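Local coordinates for monosaccharide ABC transporter substrate-binding protein, CUT2 family (Bradyrhizobium sp., PDB 4YHS) that probably binds a monosaccharide in the periplasm and delivers it to a CUT2-family ABC transporter for uptake, at residues K268-V282 with G289-I301. Numbering follows the deposited sequence.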
ATOM      1  N   LYS A 268       9.496 -26.616   7.439  1.00 23.60           N
ATOM      2  CA  LYS A 268       9.950 -25.827   6.302  1.00 26.18           C
ATOM      3  C   LYS A 268       9.675 -26.595   4.995  1.00 20.53           C
ATOM      4  O   LYS A 268       9.931 -27.799   4.914  1.00 21.13           O
ATOM      5  CB  LYS A 268      11.425 -25.498   6.452  1.00 29.32           C
ATOM      6  CG  LYS A 268      11.965 -24.534   5.402  1.00 41.40           C
ATOM      7  CD  LYS A 268      13.389 -24.900   4.958  1.00 58.57           C
ATOM      8  CE  LYS A 268      14.390 -23.772   5.185  1.00 62.74           C
ATOM      9  NZ  LYS A 268      15.632 -24.003   4.390  1.00 64.67           N
ATOM     10  N   GLY A 269       9.114 -25.901   4.004  1.00 22.04           N
ATOM     11  CA  GLY A 269       8.738 -26.515   2.737  1.00 25.02           C
ATOM     12  C   GLY A 269       7.471 -27.358   2.760  1.00 21.35           C
ATOM     13  O   GLY A 269       6.931 -27.692   1.684  1.00 23.51           O
ATOM     14  N   LYS A 270       6.992 -27.724   3.958  1.00 19.05           N
ATOM     15  CA  LYS A 270       5.713 -28.419   4.102  1.00 19.38           C
ATOM     16  C   LYS A 270       4.568 -27.430   4.197  1.00 21.30           C
ATOM     17  O   LYS A 270       3.455 -27.702   3.750  1.00 22.85           O
ATOM     18  CB  LYS A 270       5.687 -29.302   5.347  1.00 24.20           C
ATOM     19  CG  LYS A 270       6.703 -30.445   5.336  1.00 25.29           C
ATOM     20  CD  LYS A 270       6.465 -31.384   6.509  1.00 22.90           C
ATOM     21  CE  LYS A 270       7.571 -32.394   6.644  1.00 32.00           C
ATOM     22  NZ  LYS A 270       7.481 -33.108   7.936  1.00 40.46           N
ATOM     23  N   VAL A 271       4.838 -26.314   4.864  1.00 18.04           N
ATOM     24  CA  VAL A 271       3.885 -25.229   4.965  1.00 17.81           C
ATOM     25  C   VAL A 271       4.538 -24.008   4.363  1.00 21.80           C
ATOM     26  O   VAL A 271       5.644 -23.643   4.769  1.00 20.92           O
ATOM     27  CB  VAL A 271       3.490 -24.975   6.430  1.00 18.35           C
ATOM     28  CG1 VAL A 271       2.529 -23.768   6.538  1.00 22.11           C
ATOM     29  CG2 VAL A 271       2.915 -26.247   7.085  1.00 20.94           C
ATOM     30  N   ASP A 272       3.881 -23.398   3.372  1.00 16.49           N
ATOM     31  CA  ASP A 272       4.344 -22.144   2.804  1.00 15.45           C
ATOM     32  C   ASP A 272       3.622 -20.927   3.353  1.00 17.19           C
ATOM     33  O   ASP A 272       2.443 -20.990   3.747  1.00 19.96           O
ATOM     34  CB  ASP A 272       4.203 -22.182   1.287  1.00 18.36           C
ATOM     35  CG  ASP A 272       5.285 -23.005   0.643  1.00 29.12           C
ATOM     36  OD1 ASP A 272       6.432 -22.561   0.689  1.00 33.39           O
ATOM     37  OD2 ASP A 272       4.991 -24.096   0.124  1.00 25.61           O
ATOM     38  N   LEU A 273       4.355 -19.821   3.392  1.00 13.98           N
ATOM     39  CA  LEU A 273       3.865 -18.587   4.006  1.00 15.39           C
ATOM     40  C   LEU A 273       3.562 -17.529   2.965  1.00 17.51           C
ATOM     41  O   LEU A 273       4.326 -17.344   2.012  1.00 17.38           O
ATOM     42  CB  LEU A 273       4.878 -18.072   5.013  1.00 14.36           C
ATOM     43  CG  LEU A 273       5.391 -19.126   5.989  1.00 18.08           C
ATOM     44  CD1 LEU A 273       6.484 -18.553   6.876  1.00 19.27           C
ATOM     45  CD2 LEU A 273       4.237 -19.642   6.858  1.00 17.99           C
ATOM     46  N   LEU A 274       2.458 -16.812   3.157  1.00 14.55           N
ATOM     47  CA  LEU A 274       2.150 -15.688   2.287  1.00 16.97           C
ATOM     48  C   LEU A 274       1.651 -14.536   3.123  1.00 18.36           C
ATOM     49  O   LEU A 274       1.059 -14.751   4.189  1.00 16.34           O
ATOM     50  CB  LEU A 274       1.106 -16.078   1.229  1.00 16.00           C
ATOM     51  CG  LEU A 274       1.447 -17.070   0.114  1.00 18.85           C
ATOM     52  CD1 LEU A 274       1.172 -18.507   0.531  1.00 22.19           C
ATOM     53  CD2 LEU A 274       0.632 -16.710  -1.106  1.00 22.52           C
ATOM     54  N   ALA A 275       1.924 -13.312   2.656  1.00 17.26           N
ATOM     55  CA  ALA A 275       1.349 -12.111   3.242  1.00 15.03           C
ATOM     56  C   ALA A 275       0.471 -11.439   2.178  1.00 15.87           C
ATOM     57  O   ALA A 275       0.691 -11.660   0.976  1.00 15.70           O
ATOM     58  CB  ALA A 275       2.450 -11.152   3.734  1.00 13.37           C
ATOM     59  N   PHE A 276      -0.520 -10.641   2.590  1.00 12.95           N
ATOM     60  CA  PHE A 276      -1.306  -9.896   1.599  1.00 16.82           C
ATOM     61  C   PHE A 276      -0.866  -8.432   1.497  1.00 14.84           C
ATOM     62  O   PHE A 276      -1.541  -7.617   0.856  1.00 14.36           O
ATOM     63  CB  PHE A 276      -2.831  -9.987   1.855  1.00 16.68           C
ATOM     64  CG  PHE A 276      -3.311  -9.385   3.151  1.00 17.28           C
ATOM     65  CD1 PHE A 276      -3.700  -8.050   3.222  1.00 17.04           C
ATOM     66  CD2 PHE A 276      -3.466 -10.183   4.273  1.00 15.96           C
ATOM     67  CE1 PHE A 276      -4.195  -7.502   4.418  1.00 15.55           C
ATOM     68  CE2 PHE A 276      -3.974  -9.656   5.448  1.00 14.80           C
ATOM     69  CZ  PHE A 276      -4.331  -8.314   5.528  1.00 16.18           C
ATOM     70  N   TYR A 277       0.318  -8.147   2.019  1.00 14.99           N
ATOM     71  CA  TYR A 277       0.941  -6.841   1.770  1.00 15.38           C
ATOM     72  C   TYR A 277       2.465  -6.918   2.029  1.00 18.25           C
ATOM     73  O   TYR A 277       2.993  -7.938   2.511  1.00 18.43           O
ATOM     74  CB  TYR A 277       0.234  -5.725   2.599  1.00 14.27           C
ATOM     75  CG  TYR A 277       0.330  -5.789   4.104  1.00 13.08           C
ATOM     76  CD1 TYR A 277       1.374  -5.150   4.785  1.00 18.91           C
ATOM     77  CD2 TYR A 277      -0.637  -6.434   4.857  1.00 12.04           C
ATOM     78  CE1 TYR A 277       1.464  -5.188   6.149  1.00 17.43           C
ATOM     79  CE2 TYR A 277      -0.544  -6.495   6.236  1.00 17.59           C
ATOM     80  CZ  TYR A 277       0.494  -5.862   6.879  1.00 22.88           C
ATOM     81  OH  TYR A 277       0.594  -5.923   8.247  1.00 23.32           O
HETATM   82  N   MSE A 278       3.185  -5.860   1.643  1.00 13.44           N
HETATM   83  CA  MSE A 278       4.648  -5.905   1.571  1.00 16.03           C
HETATM   84  C   MSE A 278       5.326  -5.098   2.668  1.00 23.62           C
HETATM   85  O   MSE A 278       4.895  -3.978   2.969  1.00 19.66           O
HETATM   86  CB  MSE A 278       5.106  -5.371   0.206  1.00 19.22           C
HETATM   87  CG  MSE A 278       6.598  -5.397  -0.013  1.00 17.43           C
HETATM   88 SE   MSE A 278       7.322  -7.242  -0.018  1.00 26.03          SE
HETATM   89  CE  MSE A 278       6.346  -7.974  -1.541  1.00 15.23           C
ATOM     90  N   THR A 279       6.382  -5.684   3.240  1.00 14.70           N
ATOM     91  CA  THR A 279       7.226  -5.052   4.278  1.00 13.12           C
ATOM     92  C   THR A 279       8.657  -5.480   4.018  1.00 13.49           C
ATOM     93  O   THR A 279       8.871  -6.453   3.301  1.00 14.30           O
ATOM     94  CB  THR A 279       6.884  -5.489   5.677  1.00 16.53           C
ATOM     95  OG1 THR A 279       7.143  -6.886   5.791  1.00 16.06           O
ATOM     96  CG2 THR A 279       5.425  -5.183   6.038  1.00 18.08           C
ATOM     97  N   PRO A 280       9.640  -4.784   4.612  1.00 14.12           N
ATOM     98  CA  PRO A 280      11.013  -5.274   4.433  1.00 13.30           C
ATOM     99  C   PRO A 280      11.218  -6.716   4.941  1.00 15.71           C
ATOM    100  O   PRO A 280      11.956  -7.474   4.300  1.00 15.10           O
ATOM    101  CB  PRO A 280      11.846  -4.259   5.230  1.00 17.72           C
ATOM    102  CG  PRO A 280      11.060  -2.991   5.116  1.00 18.40           C
ATOM    103  CD  PRO A 280       9.616  -3.453   5.240  1.00 17.30           C
ATOM    104  N   GLY A 281      10.588  -7.079   6.050  1.00 15.87           N
ATOM    105  CA  GLY A 281      10.710  -8.420   6.605  1.00 19.99           C
ATOM    106  C   GLY A 281      10.139  -9.473   5.659  1.00 14.70           C
ATOM    107  O   GLY A 281      10.722 -10.531   5.451  1.00 17.39           O
ATOM    108  N   VAL A 282       8.996  -9.175   5.051  1.00 15.13           N
ATOM    109  CA  VAL A 282       8.422 -10.090   4.072  1.00 12.89           C
ATOM    110  C   VAL A 282       9.322 -10.202   2.825  1.00 15.96           C
ATOM    111  O   VAL A 282       9.589 -11.298   2.325  1.00 14.23           O
ATOM    112  CB  VAL A 282       7.013  -9.654   3.672  1.00 15.50           C
ATOM    113  CG1 VAL A 282       6.478 -10.473   2.445  1.00 22.64           C
ATOM    114  CG2 VAL A 282       6.070  -9.797   4.866  1.00 14.90           C
ATOM    115  N   GLY A 289      13.879 -17.507   0.672  1.00 18.03           N
ATOM    116  CA  GLY A 289      13.150 -18.745   0.421  1.00 18.02           C
ATOM    117  C   GLY A 289      12.231 -19.172   1.557  1.00 19.18           C
ATOM    118  O   GLY A 289      11.697 -20.271   1.533  1.00 23.43           O
ATOM    119  N   LEU A 290      12.060 -18.316   2.555  1.00 19.05           N
ATOM    120  CA  LEU A 290      11.309 -18.678   3.769  1.00 17.24           C
ATOM    121  C   LEU A 290       9.849 -18.239   3.709  1.00 19.62           C
ATOM    122  O   LEU A 290       8.979 -18.814   4.395  1.00 18.88           O
ATOM    123  CB  LEU A 290      11.976 -18.056   5.003  1.00 19.05           C
ATOM    124  CG  LEU A 290      13.428 -18.457   5.309  1.00 21.63           C
ATOM    125  CD1 LEU A 290      13.885 -17.758   6.563  1.00 27.88           C
ATOM    126  CD2 LEU A 290      13.555 -19.953   5.496  1.00 21.87           C
ATOM    127  N   ILE A 291       9.587 -17.201   2.926  1.00 17.46           N
ATOM    128  CA  ILE A 291       8.211 -16.751   2.660  1.00 12.49           C
ATOM    129  C   ILE A 291       7.984 -16.896   1.167  1.00 15.27           C
ATOM    130  O   ILE A 291       8.879 -16.578   0.372  1.00 16.94           O
ATOM    131  CB  ILE A 291       7.978 -15.292   3.106  1.00 16.92           C
ATOM    132  CG1 ILE A 291       8.111 -15.178   4.634  1.00 15.45           C
ATOM    133  CG2 ILE A 291       6.630 -14.822   2.641  1.00 18.36           C
ATOM    134  CD1 ILE A 291       7.941 -13.818   5.191  1.00 14.99           C
HETATM  135  N   MSE A 292       6.830 -17.419   0.759  1.00 14.67           N
HETATM  136  CA  MSE A 292       6.616 -17.714  -0.655  1.00 15.52           C
HETATM  137  C   MSE A 292       6.285 -16.490  -1.500  1.00 15.68           C
HETATM  138  O   MSE A 292       6.809 -16.328  -2.623  1.00 14.93           O
HETATM  139  CB  MSE A 292       5.493 -18.729  -0.845  1.00 13.95           C
HETATM  140  CG  MSE A 292       5.144 -18.963  -2.333  1.00 17.49           C
HETATM  141 SE   MSE A 292       3.827 -20.433  -2.424  1.00 35.26          SE
HETATM  142  CE  MSE A 292       5.084 -21.836  -2.738  1.00 28.59           C
ATOM    143  N   ALA A 293       5.377 -15.656  -1.009  1.00 14.40           N
ATOM    144  CA  ALA A 293       4.838 -14.575  -1.851  1.00 15.78           C
ATOM    145  C   ALA A 293       4.085 -13.518  -1.068  1.00 17.04           C
ATOM    146  O   ALA A 293       3.553 -13.795   0.014  1.00 16.04           O
ATOM    147  CB  ALA A 293       3.900 -15.165  -2.908  1.00 20.29           C
ATOM    148  N   ALA A 294       3.993 -12.322  -1.653  1.00 13.30           N
ATOM    149  CA  ALA A 294       3.150 -11.243  -1.149  1.00 15.14           C
ATOM    150  C   ALA A 294       2.931 -10.232  -2.287  1.00 13.55           C
ATOM    151  O   ALA A 294       3.812 -10.049  -3.102  1.00 14.47           O
ATOM    152  CB  ALA A 294       3.804 -10.544   0.062  1.00 11.29           C
ATOM    153  N   PRO A 295       1.773  -9.563  -2.313  1.00 17.06           N
ATOM    154  CA  PRO A 295       1.556  -8.496  -3.300  1.00 14.22           C
ATOM    155  C   PRO A 295       2.306  -7.225  -2.927  1.00 14.37           C
ATOM    156  O   PRO A 295       2.538  -6.966  -1.740  1.00 14.71           O
ATOM    157  CB  PRO A 295       0.062  -8.251  -3.236  1.00 12.49           C
ATOM    158  CG  PRO A 295      -0.302  -8.549  -1.834  1.00 16.72           C
ATOM    159  CD  PRO A 295       0.594  -9.733  -1.433  1.00 13.72           C
ATOM    160  N   ALA A 296       2.655  -6.435  -3.934  1.00 14.88           N
ATOM    161  CA  ALA A 296       3.238  -5.126  -3.684  1.00 17.01           C
ATOM    162  C   ALA A 296       2.304  -4.073  -4.235  1.00 12.98           C
ATOM    163  O   ALA A 296       1.828  -4.211  -5.362  1.00 16.51           O
ATOM    164  CB  ALA A 296       4.600  -5.023  -4.313  1.00 18.13           C
ATOM    165  N   ASP A 297       2.070  -3.024  -3.462  1.00 11.39           N
ATOM    166  CA  ASP A 297       1.245  -1.884  -3.938  1.00 13.09           C
ATOM    167  C   ASP A 297       2.099  -0.744  -4.461  1.00 13.04           C
ATOM    168  O   ASP A 297       1.574   0.308  -4.853  1.00 13.90           O
ATOM    169  CB  ASP A 297       0.293  -1.367  -2.849  1.00 15.12           C
ATOM    170  CG  ASP A 297       0.986  -0.584  -1.737  1.00 20.18           C
ATOM    171  OD1 ASP A 297       2.205  -0.696  -1.569  1.00 19.30           O
ATOM    172  OD2 ASP A 297       0.268   0.101  -0.995  1.00 20.80           O
ATOM    173  N   SER A 298       3.393  -0.995  -4.552  1.00 11.48           N
ATOM    174  CA  SER A 298       4.322   0.014  -5.074  1.00 13.28           C
ATOM    175  C   SER A 298       4.075   1.363  -4.373  1.00 14.22           C
ATOM    176  O   SER A 298       3.800   2.389  -5.026  1.00 13.09           O
ATOM    177  CB  SER A 298       4.167   0.180  -6.599  1.00 13.64           C
ATOM    178  OG  SER A 298       4.547  -0.981  -7.299  1.00 14.29           O
HETATM  179  N   MSE A 299       4.132   1.370  -3.044  1.00 12.30           N
HETATM  180  CA  MSE A 299       3.803   2.599  -2.299  1.00 13.68           C
HETATM  181  C   MSE A 299       4.749   3.752  -2.599  1.00 10.98           C
HETATM  182  O   MSE A 299       4.365   4.920  -2.511  1.00 12.80           O
HETATM  183  CB  MSE A 299       3.766   2.334  -0.783  1.00 12.28           C
HETATM  184  CG  MSE A 299       5.043   2.488   0.026  1.00 12.85           C
HETATM  185 SE   MSE A 299       6.371   1.098  -0.363  1.00 21.74          SE
HETATM  186  CE  MSE A 299       5.667  -0.437   0.674  1.00 14.06           C
ATOM    187  N   VAL A 300       5.974   3.440  -2.980  1.00 12.75           N
ATOM    188  CA  VAL A 300       6.893   4.485  -3.437  1.00 12.41           C
ATOM    189  C   VAL A 300       6.307   5.254  -4.642  1.00 10.82           C
ATOM    190  O   VAL A 300       6.295   6.502  -4.677  1.00 12.37           O
ATOM    191  CB  VAL A 300       8.266   3.902  -3.843  1.00 12.54           C
ATOM    192  CG1 VAL A 300       9.158   4.979  -4.368  1.00 10.84           C
ATOM    193  CG2 VAL A 300       8.957   3.194  -2.690  1.00 10.62           C
ATOM    194  N   ILE A 301       5.821   4.488  -5.607  1.00 14.53           N
ATOM    195  CA  ILE A 301       5.199   5.012  -6.811  1.00 15.86           C
ATOM    196  C   ILE A 301       3.885   5.767  -6.512  1.00 10.94           C
ATOM    197  O   ILE A 301       3.574   6.742  -7.195  1.00 14.50           O
ATOM    198  CB  ILE A 301       4.930   3.878  -7.842  1.00 12.60           C
ATOM    199  CG1 ILE A 301       6.221   3.066  -8.161  1.00 11.36           C
ATOM    200  CG2 ILE A 301       4.363   4.469  -9.117  1.00 15.20           C
ATOM    201  CD1 ILE A 301       7.437   3.898  -8.619  1.00 15.96           C
TER
HETATM  202  O   HOH W   1       7.086 -20.107   2.652  1.00 17.33           O
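One water joins Leu273 N, from which it accepts at 2.8 Å, to Leu290 O, to which it donates; it also donates, over a longer 3.2 Å, to Asp272 OD1, while Asp272 OD2 is salt-bridged to Arg246. Beside it Met292 N donates to Leu273 O at 2.8 Å. The Met292 selenomethionine runs extended from the backbone, CG anti to N (chi1 174°), then bends so that Met292 CE lies 3.6 Å from Asp272 CG. Farther along, Ala275 N donates to Ala293 O at 3.1 Å, as between parallel strands. Pro295, having no N-H to offer, sets CD against Ala275 O and CG against Phe276 O, neither oxygen having a hydrogen-bond partner in the model. Val282 CG1 reaches Ala294 CB at 3.6 Å, and Ile291 CD1 rests on Val282 CA. Thr279 OG1 caps this helix by accepting from Val282 N. Tyr277 borders the pocket holding Bis-Tris, probably from the crystallisation liquor. Strand 272-275, outermost in its parallel sheet beside 247-250, leads through helix 280-287 to parallel 293-296, a beta-alpha-beta arrangement with a single bridge; 293-296 also pairs with 322-331 of the other sheet. Helix 252-264 touches Val282 and Leu290, and helix 164-178 packs on Phe276, Ala293 and Pro295.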